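Local coordinates for protein phospholethanolamine N-methyltransferase 2 (Haemonchus contortus, PDB 4KRI) that probably transfers methyl groups from S-adenosylmethionine to phosphomonomethylethanolamine and its methylated product on the nematode route to phosphocholine, at residues E12-V17 against D97-L102; G20-Q25 against E41-K46; I229-G234 against N256-A261; V251-N256 against V277-E282. All blocks are in the same frame, centred on the assembly; numbering follows the deposited sequence.

Interaction 1: E12-V17 against D97-L102; sequences ECLHHV and DGVLIL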
loop_
_atom_site.group_PDB
_atom_site.type_symbol
_atom_site.label_atom_id
_atom_site.label_comp_id
_atom_site.label_asym_id
_atom_site.label_seq_id
_atom_site.Cartn_x
_atom_site.Cartn_y
_atom_site.Cartn_z
ATOM N N GLU A 12 -5.624 -2.091 18.038
ATOM C CA GLU A 12 -6.441 -1.565 16.941
ATOM C C GLU A 12 -6.209 -2.357 15.653
ATOM O O GLU A 12 -7.157 -2.644 14.919
ATOM C CB GLU A 12 -6.170 -0.070 16.708
ATOM C CG GLU A 12 -6.699 0.817 17.829
ATOM C CD GLU A 12 -6.000 2.170 17.877
ATOM O OE1 GLU A 12 -5.123 2.418 17.020
ATOM O OE2 GLU A 12 -6.338 2.979 18.766
ATOM N N CYS A 13 -4.953 -2.710 15.386
ATOM C CA CYS A 13 -4.628 -3.546 14.229
ATOM C C CYS A 13 -5.358 -4.886 14.275
ATOM O O CYS A 13 -5.851 -5.374 13.246
ATOM C CB CYS A 13 -3.123 -3.772 14.127
ATOM S SG CYS A 13 -2.200 -2.286 13.646
ATOM N N LEU A 14 -5.437 -5.476 15.461
ATOM C CA LEU A 14 -6.164 -6.733 15.645
ATOM C C LEU A 14 -7.630 -6.532 15.274
ATOM O O LEU A 14 -8.220 -7.335 14.547
ATOM C CB LEU A 14 -6.032 -7.224 17.099
ATOM C CG LEU A 14 -6.875 -8.456 17.451
ATOM C CD1 LEU A 14 -6.531 -9.647 16.535
ATOM C CD2 LEU A 14 -6.688 -8.824 18.927
ATOM N N HIS A 15 -8.216 -5.444 15.759
ATOM C CA HIS A 15 -9.628 -5.177 15.472
ATOM C C HIS A 15 -9.951 -4.808 14.021
ATOM O O HIS A 15 -11.112 -4.848 13.624
ATOM C CB HIS A 15 -10.199 -4.169 16.468
ATOM C CG HIS A 15 -10.431 -4.766 17.821
ATOM N ND1 HIS A 15 -11.551 -5.514 18.119
ATOM C CD2 HIS A 15 -9.661 -4.782 18.938
ATOM C CE1 HIS A 15 -11.470 -5.945 19.368
ATOM N NE2 HIS A 15 -10.337 -5.511 19.886
ATOM N N HIS A 16 -8.941 -4.489 13.215
ATOM C CA HIS A 16 -9.184 -4.338 11.777
ATOM C C HIS A 16 -9.686 -5.645 11.178
ATOM O O HIS A 16 -10.488 -5.646 10.229
ATOM C CB HIS A 16 -7.921 -3.911 11.039
ATOM C CG HIS A 16 -7.471 -2.527 11.372
ATOM N ND1 HIS A 16 -6.167 -2.110 11.211
ATOM C CD2 HIS A 16 -8.151 -1.464 11.863
ATOM C CE1 HIS A 16 -6.066 -0.848 11.589
ATOM N NE2 HIS A 16 -7.254 -0.430 11.985
ATOM N N VAL A 17 -9.183 -6.755 11.715
ATOM C CA VAL A 17 -9.537 -8.080 11.230
ATOM C C VAL A 17 -10.733 -8.659 11.973
ATOM O O VAL A 17 -11.671 -9.157 11.344
ATOM C CB VAL A 17 -8.364 -9.063 11.359
ATOM C CG1 VAL A 17 -8.734 -10.407 10.751
ATOM C CG2 VAL A 17 -7.145 -8.502 10.683
ATOM N N ASP A 97 -7.695 -19.097 10.885
ATOM C CA ASP A 97 -8.270 -17.736 10.891
ATOM C C ASP A 97 -7.782 -16.883 12.059
ATOM O O ASP A 97 -8.196 -15.732 12.196
ATOM C CB ASP A 97 -9.801 -17.733 10.860
ATOM C CG ASP A 97 -10.364 -18.473 9.674
ATOM O OD1 ASP A 97 -9.768 -18.392 8.580
ATOM O OD2 ASP A 97 -11.406 -19.139 9.846
ATOM N N GLY A 98 -6.900 -17.435 12.883
ATOM C CA GLY A 98 -6.311 -16.680 13.979
ATOM C C GLY A 98 -5.396 -15.591 13.443
ATOM O O GLY A 98 -4.856 -15.714 12.343
ATOM N N VAL A 99 -5.229 -14.518 14.209
ATOM C CA VAL A 99 -4.529 -13.347 13.709
ATOM C C VAL A 99 -3.178 -13.207 14.401
ATOM O O VAL A 99 -3.087 -13.344 15.616
ATOM C CB VAL A 99 -5.353 -12.076 13.975
ATOM C CG1 VAL A 99 -4.594 -10.836 13.501
ATOM C CG2 VAL A 99 -6.706 -12.179 13.281
ATOM N N LEU A 100 -2.130 -12.955 13.617
ATOM C CA LEU A 100 -0.825 -12.593 14.165
ATOM C C LEU A 100 -0.616 -11.111 13.988
ATOM O O LEU A 100 -0.679 -10.607 12.872
ATOM C CB LEU A 100 0.306 -13.347 13.448
ATOM C CG LEU A 100 1.743 -12.885 13.724
ATOM C CD1 LEU A 100 2.125 -13.044 15.203
ATOM C CD2 LEU A 100 2.712 -13.666 12.851
ATOM N N ILE A 101 -0.372 -10.412 15.093
ATOM C CA ILE A 101 0.031 -9.013 15.053
ATOM C C ILE A 101 1.491 -8.985 15.479
ATOM O O ILE A 101 1.821 -9.336 16.610
ATOM C CB ILE A 101 -0.800 -8.160 16.036
ATOM C CG1 ILE A 101 -2.301 -8.248 15.710
ATOM C CG2 ILE A 101 -0.327 -6.707 16.011
ATOM C CD1 ILE A 101 -2.674 -7.789 14.269
ATOM N N LEU A 102 2.375 -8.601 14.565
ATOM C CA LEU A 102 3.796 -8.672 14.828
ATOM C C LEU A 102 4.399 -7.281 14.721
ATOM O O LEU A 102 4.338 -6.652 13.670
ATOM C CB LEU A 102 4.478 -9.620 13.831
ATOM C CG LEU A 102 6.010 -9.543 13.779
ATOM C CD1 LEU A 102 6.610 -10.130 15.016
ATOM C CD2 LEU A 102 6.545 -10.251 12.541
#
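Leu14 and Val17, one helical turn apart, close on Val99 from two directions, and Leu14 together with Cys13 receives Ile101. No hydrogen bond joins 12-17 to 97-102, so van der Waals contact carries the whole association. Among the branched side chains, Leu14 CG stands anti to the backbone N (chi1 174°), which carries CD1 out to the strand, 3.7 Å from Val99 CB and almost as near to Val99 CG1. The other methyl of that valine is taken by the next turn: Val99 CG2 lies 3.7 Å from Val17 CG1, the two side chains sliding past each other in opposite directions. Val99 is thereby held on both branches.

A second kind of contact sets a side chain against helix backbone. Ile101 reaches in with its CG1 arm, and CD1 comes to rest 3.8 Å from Leu14 N, with Cys13 CB 4.0 Å from Ile101 CD1. The strand residue thus abuts the main chain between Cys13 and Leu14; Leu14 CA and Ile101 CA, 6.6 Å apart, are the nearest pair of CA atoms.

The axes of segments 12-17 and 98-102 run roughly antiparallel, at 151°, and approach to 8.9 Å. This is helix-on-sheet packing: strand 98-105 lies between strands 64-70 and 156-166, and helix 5-18 also touches both neighbours, Leu14 resting on Ala66 and Val17 on Thr160 and Met162.

Interaction 2: G20-Q25 against E41-K46; sequences GAEPQQ and EQFGSK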
loop_
_atom_site.group_PDB
_atom_site.type_symbol
_atom_site.label_atom_id
_atom_site.label_comp_id
_atom_site.label_asym_id
_atom_site.label_seq_id
_atom_site.Cartn_x
_atom_site.Cartn_y
_atom_site.Cartn_z
ATOM N N GLY A 20 -15.782 -6.268 15.790
ATOM C CA GLY A 20 -16.356 -6.056 17.112
ATOM C C GLY A 20 -16.132 -7.204 18.082
ATOM O O GLY A 20 -16.530 -7.114 19.244
ATOM N N ALA A 21 -15.506 -8.283 17.608
ATOM C CA ALA A 21 -15.258 -9.461 18.446
ATOM C C ALA A 21 -14.236 -9.177 19.524
ATOM O O ALA A 21 -13.313 -8.385 19.320
ATOM C CB ALA A 21 -14.783 -10.636 17.596
ATOM N N GLU A 22 -14.391 -9.831 20.669
ATOM C CA GLU A 22 -13.284 -9.893 21.603
ATOM C C GLU A 22 -12.701 -11.291 21.490
ATOM O O GLU A 22 -13.437 -12.279 21.534
ATOM C CB GLU A 22 -13.737 -9.576 23.025
ATOM C CG GLU A 22 -14.110 -8.107 23.227
ATOM C CD GLU A 22 -12.951 -7.161 22.966
ATOM O OE1 GLU A 22 -11.808 -7.460 23.377
ATOM O OE2 GLU A 22 -13.179 -6.096 22.359
ATOM N N PRO A 23 -11.375 -11.374 21.338
ATOM C CA PRO A 23 -10.750 -12.684 21.142
ATOM C C PRO A 23 -10.844 -13.534 22.409
ATOM O O PRO A 23 -10.615 -13.031 23.520
ATOM C CB PRO A 23 -9.294 -12.335 20.812
ATOM C CG PRO A 23 -9.067 -10.988 21.480
ATOM C CD PRO A 23 -10.390 -10.275 21.399
ATOM N N GLN A 24 -11.187 -14.810 22.256
ATOM C CA GLN A 24 -11.370 -15.663 23.435
ATOM C C GLN A 24 -10.050 -16.062 24.057
ATOM O O GLN A 24 -9.929 -16.094 25.283
ATOM C CB GLN A 24 -12.173 -16.920 23.091
ATOM C CG GLN A 24 -13.633 -16.643 22.718
ATOM C CD GLN A 24 -14.368 -17.906 22.302
ATOM O OE1 GLN A 24 -13.793 -18.791 21.671
ATOM N NE2 GLN A 24 -15.638 -18.001 22.670
ATOM N N GLN A 25 -9.072 -16.380 23.217
ATOM C CA GLN A 25 -7.738 -16.746 23.710
ATOM C C GLN A 25 -6.670 -15.914 23.019
ATOM O O GLN A 25 -6.573 -15.920 21.789
ATOM C CB GLN A 25 -7.447 -18.231 23.461
ATOM C CG GLN A 25 -8.358 -19.205 24.199
ATOM C CD GLN A 25 -8.071 -19.299 25.690
ATOM O OE1 GLN A 25 -6.925 -19.166 26.136
ATOM N NE2 GLN A 25 -9.119 -19.541 26.471
ATOM N N GLU A 41 -3.724 -5.459 29.814
ATOM C CA GLU A 41 -4.777 -4.625 30.397
ATOM C C GLU A 41 -5.762 -4.120 29.351
ATOM O O GLU A 41 -6.810 -3.573 29.693
ATOM C CB GLU A 41 -4.190 -3.440 31.177
ATOM C CG GLU A 41 -3.563 -3.796 32.524
ATOM C CD GLU A 41 -4.523 -4.499 33.477
ATOM O OE1 GLU A 41 -5.549 -3.902 33.872
ATOM O OE2 GLU A 41 -4.245 -5.658 33.842
ATOM N N GLN A 42 -5.421 -4.303 28.080
ATOM C CA GLN A 42 -6.292 -3.921 26.976
ATOM C C GLN A 42 -7.477 -4.872 26.843
ATOM O O GLN A 42 -8.464 -4.553 26.179
ATOM C CB GLN A 42 -5.501 -3.904 25.668
ATOM C CG GLN A 42 -4.586 -2.692 25.495
ATOM C CD GLN A 42 -5.365 -1.430 25.198
ATOM O OE1 GLN A 42 -5.971 -1.298 24.133
ATOM N NE2 GLN A 42 -5.372 -0.504 26.147
ATOM N N PHE A 43 -7.379 -6.041 27.467
ATOM C CA PHE A 43 -8.418 -7.057 27.315
ATOM C C PHE A 43 -9.317 -7.162 28.539
ATOM O O PHE A 43 -8.884 -6.889 29.663
ATOM C CB PHE A 43 -7.793 -8.418 26.972
ATOM C CG PHE A 43 -7.053 -8.426 25.658
ATOM C CD1 PHE A 43 -7.751 -8.328 24.465
ATOM C CD2 PHE A 43 -5.669 -8.526 25.616
ATOM C CE1 PHE A 43 -7.082 -8.336 23.245
ATOM C CE2 PHE A 43 -4.995 -8.530 24.404
ATOM C CZ PHE A 43 -5.705 -8.436 23.219
ATOM N N GLY A 44 -10.571 -7.556 28.315
ATOM C CA GLY A 44 -11.534 -7.737 29.396
ATOM C C GLY A 44 -11.785 -9.195 29.742
ATOM O O GLY A 44 -11.046 -10.079 29.313
ATOM N N SER A 45 -12.830 -9.454 30.520
ATOM C CA SER A 45 -13.023 -10.776 31.109
ATOM C C SER A 45 -13.417 -11.864 30.110
ATOM O O SER A 45 -13.398 -13.043 30.455
ATOM C CB SER A 45 -14.045 -10.704 32.249
ATOM O OG SER A 45 -15.276 -10.171 31.780
ATOM N N LYS A 46 -13.765 -11.481 28.880
ATOM C CA LYS A 46 -14.096 -12.480 27.869
ATOM C C LYS A 46 -12.851 -13.027 27.179
ATOM O O LYS A 46 -12.941 -13.914 26.323
ATOM C CB LYS A 46 -15.090 -11.910 26.840
ATOM C CG LYS A 46 -16.480 -11.685 27.425
ATOM C CD LYS A 46 -17.393 -10.971 26.429
ATOM C CE LYS A 46 -16.890 -9.565 26.124
ATOM N NZ LYS A 46 -17.710 -8.882 25.065
HETATM O O HOH W 1 -11.414 -8.582 25.779
#
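Glu22 and Lys46 meet at the protein surface, their side chains crossing at about a right angle, and the glutamate is the one to follow outward. From CB, which points to the opposing loop, the chain goes to CG, set anti to the carbonyl carbon; this methylene lies 4.1 Å from Lys46 NZ. A bend at chi2 (-61°) then turns the carboxylate away from the ammonium group. Glu22 OE2 ends 6.0 Å from Lys46 NZ, too far for a salt bridge, although the opposite charges may still attract weakly.

Both segments are alpha-to-beta connections of a parallel alpha/beta arrangement. Segment 20-25 leads from helix 5-18 into strand 25-29, and segment 41-46 leads from helix 33-40 into strand 48-52; strand 25-29 pairs in parallel with both 48-52 and 64-70.

OE1 takes another course. It stands near the plane of the Phe43 ring, at its edge, 4.3 Å from Phe43 CD1, and accepts a hydrogen bond from a water whose oxygen is 2.7 Å from Glu22 OE1. The same water accepts from Gly44 N at 2.9 Å and also lies in the ring plane, making a bridge from carboxylate to backbone. Beneath the polar layer, Pro23 CG packs 3.8 Å from Phe43 CE1, the side chains again crossing steeply. Gln24 CA lies 3.7 Å from Lys46 O, against the main chain of the other loop.

Interaction 3: I229-G234 against N256-A261; sequences IGVGIG and NMLAVA. With SAH (S-adenosyl-L-homocysteine), chain D.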
loop_
_atom_site.group_PDB
_atom_site.type_symbol
_atom_site.label_atom_id
_atom_site.label_comp_id
_atom_site.label_asym_id
_atom_site.label_seq_id
_atom_site.Cartn_x
_atom_site.Cartn_y
_atom_site.Cartn_z
ATOM N N ILE A 229 -4.360 6.847 -2.353
ATOM C CA ILE A 229 -4.489 5.446 -2.707
ATOM C C ILE A 229 -3.543 5.136 -3.867
ATOM O O ILE A 229 -3.648 5.733 -4.935
ATOM C CB ILE A 229 -5.959 5.104 -3.089
ATOM C CG1 ILE A 229 -6.842 5.170 -1.836
ATOM C CG2 ILE A 229 -6.035 3.726 -3.743
ATOM C CD1 ILE A 229 -8.351 5.071 -2.122
ATOM N N GLY A 230 -2.631 4.188 -3.653
ATOM C CA GLY A 230 -1.649 3.837 -4.662
ATOM C C GLY A 230 -0.532 4.854 -4.720
ATOM O O GLY A 230 -0.181 5.353 -5.784
ATOM N N VAL A 231 0.049 5.117 -3.561
ATOM C CA VAL A 231 0.980 6.219 -3.367
ATOM C C VAL A 231 2.360 5.994 -4.013
ATOM O O VAL A 231 3.150 6.934 -4.148
ATOM C CB VAL A 231 1.087 6.525 -1.852
ATOM C CG1 VAL A 231 1.893 5.450 -1.136
ATOM C CG2 VAL A 231 1.660 7.913 -1.617
ATOM N N GLY A 232 2.642 4.761 -4.438
ATOM C CA GLY A 232 3.864 4.474 -5.175
ATOM C C GLY A 232 5.097 4.744 -4.324
ATOM O O GLY A 232 5.144 4.347 -3.162
ATOM N N ILE A 233 6.082 5.449 -4.882
ATOM C CA ILE A 233 7.287 5.755 -4.114
ATOM C C ILE A 233 7.204 7.080 -3.363
ATOM O O ILE A 233 8.200 7.540 -2.793
ATOM C CB ILE A 233 8.572 5.678 -4.962
ATOM C CG1 ILE A 233 8.550 6.698 -6.099
ATOM C CG2 ILE A 233 8.774 4.269 -5.494
ATOM C CD1 ILE A 233 9.848 6.698 -6.905
ATOM N N GLY A 234 6.011 7.678 -3.346
ATOM C CA GLY A 234 5.707 8.685 -2.335
ATOM C C GLY A 234 5.730 10.144 -2.767
ATOM O O GLY A 234 5.362 11.028 -1.984
ATOM N N ASN A 256 7.610 -3.322 -2.846
ATOM C CA ASN A 256 8.708 -2.706 -3.591
ATOM C C ASN A 256 8.575 -1.181 -3.662
ATOM O O ASN A 256 9.549 -0.457 -3.438
ATOM C CB ASN A 256 8.818 -3.264 -5.008
ATOM C CG ASN A 256 9.434 -4.638 -5.051
ATOM O OD1 ASN A 256 10.067 -5.076 -4.095
ATOM N ND2 ASN A 256 9.276 -5.321 -6.188
ATOM N N MET A 257 7.368 -0.710 -3.963
ATOM C CA MET A 257 7.077 0.717 -4.023
ATOM C C MET A 257 7.220 1.367 -2.658
ATOM O O MET A 257 7.916 2.377 -2.496
ATOM C CB MET A 257 5.636 0.944 -4.510
ATOM C CG MET A 257 5.418 0.685 -5.966
ATOM S SD MET A 257 6.208 1.979 -6.936
ATOM C CE MET A 257 5.268 1.900 -8.431
ATOM N N LEU A 258 6.554 0.795 -1.661
ATOM C CA LEU A 258 6.505 1.456 -0.370
ATOM C C LEU A 258 7.849 1.404 0.352
ATOM O O LEU A 258 8.165 2.291 1.143
ATOM C CB LEU A 258 5.378 0.884 0.495
ATOM C CG LEU A 258 4.727 1.986 1.333
ATOM C CD1 LEU A 258 3.960 2.927 0.428
ATOM C CD2 LEU A 258 3.829 1.426 2.422
ATOM N N ALA A 259 8.663 0.387 0.064
ATOM C CA ALA A 259 10.007 0.349 0.634
ATOM C C ALA A 259 10.760 1.639 0.308
ATOM O O ALA A 259 11.494 2.173 1.158
ATOM C CB ALA A 259 10.773 -0.852 0.101
ATOM N N VAL A 260 10.580 2.127 -0.916
ATOM C CA VAL A 260 11.245 3.348 -1.372
ATOM C C VAL A 260 10.653 4.581 -0.699
ATOM O O VAL A 260 11.378 5.449 -0.210
ATOM C CB VAL A 260 11.135 3.507 -2.889
ATOM C CG1 VAL A 260 11.815 4.785 -3.340
ATOM C CG2 VAL A 260 11.740 2.301 -3.591
ATOM N N ALA A 261 9.330 4.651 -0.668
ATOM C CA ALA A 261 8.658 5.758 -0.003
ATOM C C ALA A 261 9.090 5.867 1.463
ATOM O O ALA A 261 9.368 6.960 1.957
ATOM C CB ALA A 261 7.130 5.600 -0.118
HETATM N N SAH D . 0.409 7.717 -7.165
HETATM C CA SAH D . 1.855 7.474 -7.406
HETATM C CB SAH D . 2.076 5.984 -7.880
HETATM C CG SAH D . 1.527 5.589 -9.246
HETATM S SD SAH D . 1.815 3.831 -9.628
HETATM C C SAH D . 2.435 8.494 -8.304
HETATM O O SAH D . 1.759 9.441 -8.681
HETATM O OXT SAH D . 3.643 8.511 -8.477
HETATM C "C5'" SAH D . 0.352 2.909 -9.121
HETATM C "C4'" SAH D . 0.403 2.358 -7.810
HETATM O "O4'" SAH D . -0.914 1.848 -7.472
HETATM C "C3'" SAH D . 1.298 1.179 -7.773
HETATM O "O3'" SAH D . 2.327 1.427 -6.839
HETATM C "C2'" SAH D . 0.466 0.060 -7.332
HETATM O "O2'" SAH D . 1.146 -0.823 -6.470
HETATM C "C1'" SAH D . -0.673 0.749 -6.654
HETATM N N9 SAH D . -1.886 -0.127 -6.500
HETATM C C8 SAH D . -2.535 -0.802 -7.477
HETATM N N7 SAH D . -3.600 -1.400 -6.934
HETATM C C5 SAH D . -3.645 -1.094 -5.621
HETATM C C6 SAH D . -4.524 -1.440 -4.586
HETATM N N6 SAH D . -5.610 -2.258 -4.806
HETATM N N1 SAH D . -4.271 -0.948 -3.353
HETATM C C2 SAH D . -3.221 -0.154 -3.117
HETATM N N3 SAH D . -2.364 0.200 -4.091
HETATM C C4 SAH D . -2.544 -0.265 -5.341
#
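Ile233 and Gly232 fit against one flank of helix 255-268, at the glycine-rich turn that follows the first strand of this Rossmann-like methyltransferase domain. The spacing of Gly230 and Gly232 matches the GxGxxG pattern of nucleotide-binding folds, and the bound S-adenosylhomocysteine lies against this turn.

The main bump is Ile233 CG2. It enters a hollow walled by Met257 and Val260, 3.6 Å from Val260 CB and 3.7 Å from Met257 SD, with Met257 O behind it. Ile233 and Val260 lie side by side, pointing the same way. CG1 of Ile233 sits between the backbone N and the carbonyl carbon (chi1 62°), leaving CG2 beside the N, on the helix side. A second bump comes from the helix: Leu258 CD1 reaches back to Val231 CG1 at 3.6 Å, where the side chains cross at about a right angle.

Farther along the helix, main chain meets main chain. Ala261 presents so little bulk that the turn settles close, Ile233 CA lying 4.3 Å from Ala261 CA; a CA-H...O contact joins Ala261 CA to Ile233 O at 3.3 Å. On the ligand side, bare Gly232 CA packs 3.6 Å from CB of S-adenosylhomocysteine.

Met257, bent at chi2, wedges between turn and ribose, its CG 3.3 Å from O3' of the ligand, whose amino N donates to Gly230 O at 2.8 Å.

Interaction 4: V251-N256 against V277-E282; sequences VDLSTN and VCDACE. With SAH (S-adenosyl-L-homocysteine), chain D.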
loop_
_atom_site.group_PDB
_atom_site.type_symbol
_atom_site.label_atom_id
_atom_site.label_comp_id
_atom_site.label_asym_id
_atom_site.label_seq_id
_atom_site.Cartn_x
_atom_site.Cartn_y
_atom_site.Cartn_z
ATOM N N VAL A 251 -1.274 4.726 0.969
ATOM C CA VAL A 251 -1.316 3.268 0.976
ATOM C C VAL A 251 -0.908 2.721 -0.383
ATOM O O VAL A 251 -1.147 3.350 -1.423
ATOM C CB VAL A 251 -2.700 2.712 1.426
ATOM C CG1 VAL A 251 -3.044 3.238 2.824
ATOM C CG2 VAL A 251 -3.805 3.062 0.431
ATOM N N ASP A 252 -0.247 1.566 -0.376
ATOM C CA ASP A 252 0.092 0.901 -1.624
ATOM C C ASP A 252 0.169 -0.585 -1.375
ATOM O O ASP A 252 0.533 -1.009 -0.284
ATOM C CB ASP A 252 1.440 1.388 -2.152
ATOM C CG ASP A 252 1.555 1.214 -3.635
ATOM O OD1 ASP A 252 1.460 2.221 -4.376
ATOM O OD2 ASP A 252 1.693 0.051 -4.078
ATOM N N LEU A 253 -0.173 -1.377 -2.388
ATOM C CA LEU A 253 -0.143 -2.818 -2.226
ATOM C C LEU A 253 1.265 -3.343 -2.458
ATOM O O LEU A 253 1.634 -4.404 -1.950
ATOM C CB LEU A 253 -1.135 -3.472 -3.199
ATOM C CG LEU A 253 -1.336 -4.980 -3.020
ATOM C CD1 LEU A 253 -1.547 -5.343 -1.555
ATOM C CD2 LEU A 253 -2.515 -5.445 -3.839
ATOM N N SER A 254 2.061 -2.594 -3.216
ATOM C CA SER A 254 3.403 -3.058 -3.546
ATOM C C SER A 254 4.431 -2.735 -2.468
ATOM O O SER A 254 4.669 -1.564 -2.173
ATOM C CB SER A 254 3.851 -2.451 -4.875
ATOM O OG SER A 254 5.245 -2.662 -5.074
ATOM N N THR A 255 5.055 -3.764 -1.887
ATOM C CA THR A 255 6.125 -3.545 -0.921
ATOM C C THR A 255 7.371 -2.976 -1.584
ATOM O O THR A 255 8.123 -2.243 -0.944
ATOM C CB THR A 255 6.513 -4.820 -0.155
ATOM O OG1 THR A 255 6.562 -5.927 -1.061
ATOM C CG2 THR A 255 5.506 -5.095 0.956
ATOM N N ASN A 256 7.610 -3.322 -2.846
ATOM C CA ASN A 256 8.708 -2.706 -3.591
ATOM C C ASN A 256 8.575 -1.181 -3.662
ATOM O O ASN A 256 9.549 -0.457 -3.438
ATOM C CB ASN A 256 8.818 -3.264 -5.008
ATOM C CG ASN A 256 9.434 -4.638 -5.051
ATOM O OD1 ASN A 256 10.067 -5.076 -4.095
ATOM N ND2 ASN A 256 9.276 -5.321 -6.188
ATOM N N VAL A 277 1.257 -0.624 3.901
ATOM C CA VAL A 277 1.103 -1.581 2.811
ATOM C C VAL A 277 -0.256 -2.250 3.000
ATOM O O VAL A 277 -0.501 -2.873 4.032
ATOM C CB VAL A 277 2.178 -2.680 2.869
ATOM C CG1 VAL A 277 2.101 -3.570 1.632
ATOM C CG2 VAL A 277 3.560 -2.069 2.988
ATOM N N CYS A 278 -1.142 -2.111 2.019
ATOM C CA CYS A 278 -2.442 -2.793 2.069
ATOM C C CYS A 278 -3.139 -2.641 0.748
ATOM O O CYS A 278 -2.729 -1.844 -0.085
ATOM C CB CYS A 278 -3.332 -2.234 3.181
ATOM S SG CYS A 278 -3.725 -0.449 3.022
ATOM N N ASP A 279 -4.183 -3.436 0.560
ATOM C CA ASP A 279 -5.009 -3.375 -0.639
ATOM C C ASP A 279 -6.155 -2.423 -0.307
ATOM O O ASP A 279 -6.940 -2.677 0.602
ATOM C CB ASP A 279 -5.535 -4.775 -0.968
ATOM C CG ASP A 279 -6.336 -4.817 -2.258
ATOM O OD1 ASP A 279 -6.925 -3.784 -2.644
ATOM O OD2 ASP A 279 -6.390 -5.899 -2.884
ATOM N N ALA A 280 -6.230 -1.311 -1.030
ATOM C CA ALA A 280 -7.186 -0.253 -0.705
ATOM C C ALA A 280 -8.645 -0.697 -0.870
ATOM O O ALA A 280 -9.560 -0.052 -0.359
ATOM C CB ALA A 280 -6.900 0.994 -1.540
ATOM N N CYS A 281 -8.851 -1.813 -1.555
ATOM C CA CYS A 281 -10.185 -2.396 -1.684
ATOM C C CYS A 281 -10.615 -3.224 -0.484
ATOM O O CYS A 281 -11.798 -3.548 -0.344
ATOM C CB CYS A 281 -10.230 -3.285 -2.908
ATOM S SG CYS A 281 -10.323 -2.319 -4.382
ATOM N N GLU A 282 -9.660 -3.582 0.367
ATOM C CA GLU A 282 -9.929 -4.479 1.490
ATOM C C GLU A 282 -9.777 -3.805 2.844
ATOM O O GLU A 282 -10.522 -4.091 3.783
ATOM C CB GLU A 282 -8.977 -5.680 1.450
ATOM C CG GLU A 282 -9.094 -6.567 0.223
ATOM C CD GLU A 282 -8.076 -7.702 0.237
ATOM O OE1 GLU A 282 -7.247 -7.774 -0.696
ATOM O OE2 GLU A 282 -8.104 -8.522 1.184
HETATM N N SAH D . 0.409 7.717 -7.165
HETATM C CA SAH D . 1.855 7.474 -7.406
HETATM C CB SAH D . 2.076 5.984 -7.880
HETATM C CG SAH D . 1.527 5.589 -9.246
HETATM S SD SAH D . 1.815 3.831 -9.628
HETATM C C SAH D . 2.435 8.494 -8.304
HETATM O O SAH D . 1.759 9.441 -8.681
HETATM O OXT SAH D . 3.643 8.511 -8.477
HETATM C "C5'" SAH D . 0.352 2.909 -9.121
HETATM C "C4'" SAH D . 0.403 2.358 -7.810
HETATM O "O4'" SAH D . -0.914 1.848 -7.472
HETATM C "C3'" SAH D . 1.298 1.179 -7.773
HETATM O "O3'" SAH D . 2.327 1.427 -6.839
HETATM C "C2'" SAH D . 0.466 0.060 -7.332
HETATM O "O2'" SAH D . 1.146 -0.823 -6.470
HETATM C "C1'" SAH D . -0.673 0.749 -6.654
HETATM N N9 SAH D . -1.886 -0.127 -6.500
HETATM C C8 SAH D . -2.535 -0.802 -7.477
HETATM N N7 SAH D . -3.600 -1.400 -6.934
HETATM C C5 SAH D . -3.645 -1.094 -5.621
HETATM C C6 SAH D . -4.524 -1.440 -4.586
HETATM N N6 SAH D . -5.610 -2.258 -4.806
HETATM N N1 SAH D . -4.271 -0.948 -3.353
HETATM C C2 SAH D . -3.221 -0.154 -3.117
HETATM N N3 SAH D . -2.364 0.200 -4.091
HETATM C C4 SAH D . -2.544 -0.265 -5.341
#
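Asp252 and Val277 form a parallel beta bridge at the ends of their strands, where Cys278 N donates to Asp252 O at 3.1 Å, a bond bent to 147° at the hydrogen, the donor well above the carbonyl plane. Val277 CA approaches the same oxygen in a CA-H...O contact.

Past the bridge the two segments stay close through Leu253 and Cys278, and the ligand lies against both. Asp252 CG lies anti to the backbone N, which sends the carboxylate to the ribose: Asp252 OD1 accepts from O3' at 2.7 Å and OD2 from O2' at 2.6 Å. OD1 also takes Gly232 N, and OD2 uses its anti lone pair for Ser254 N at 2.8 Å, an Asx turn, so both oxygens are doubly engaged. An acidic residue ending the second strand and gripping both ribose hydroxyls is a hallmark of Rossmann-like methyltransferases. The adenine is read by segment 277-282, Asp279 OD1 taking the N6 amino group at 3.0 Å while Ala280 N gives an almost straight bond (177°) to N1 at 3.1 Å.

Cys278 SG nestles against Val251 CB, and Thr255 CG2 against Val277 CG1, its hydroxyl bonding Asp181. Leu253 lies across Asp279, CD2 against OD2.

The four contacts fall into two pairs along the chain. Interaction 2 is nested within the loop that interaction 1 closes; their centres are 12 Å apart, and His15 and Leu14 of the first touch Ala21, Glu22 and Pro23 of the second. Interactions 3 and 4 follow later, their segments alternating, within the methyltransferase domain. They share Asn256 and helix 255-268, have centres 9 Å apart, and are joined by a hydrogen bond from Gly232 N to Asp252 OD1, so both build one cofactor pocket. Between the pairs nothing touches: interactions 1 and 4 come within about 7 Å at their nearest atoms, whereas the centres of 2 and 3 are 35 Å apart, leaving interaction 2 well away from the ligand site.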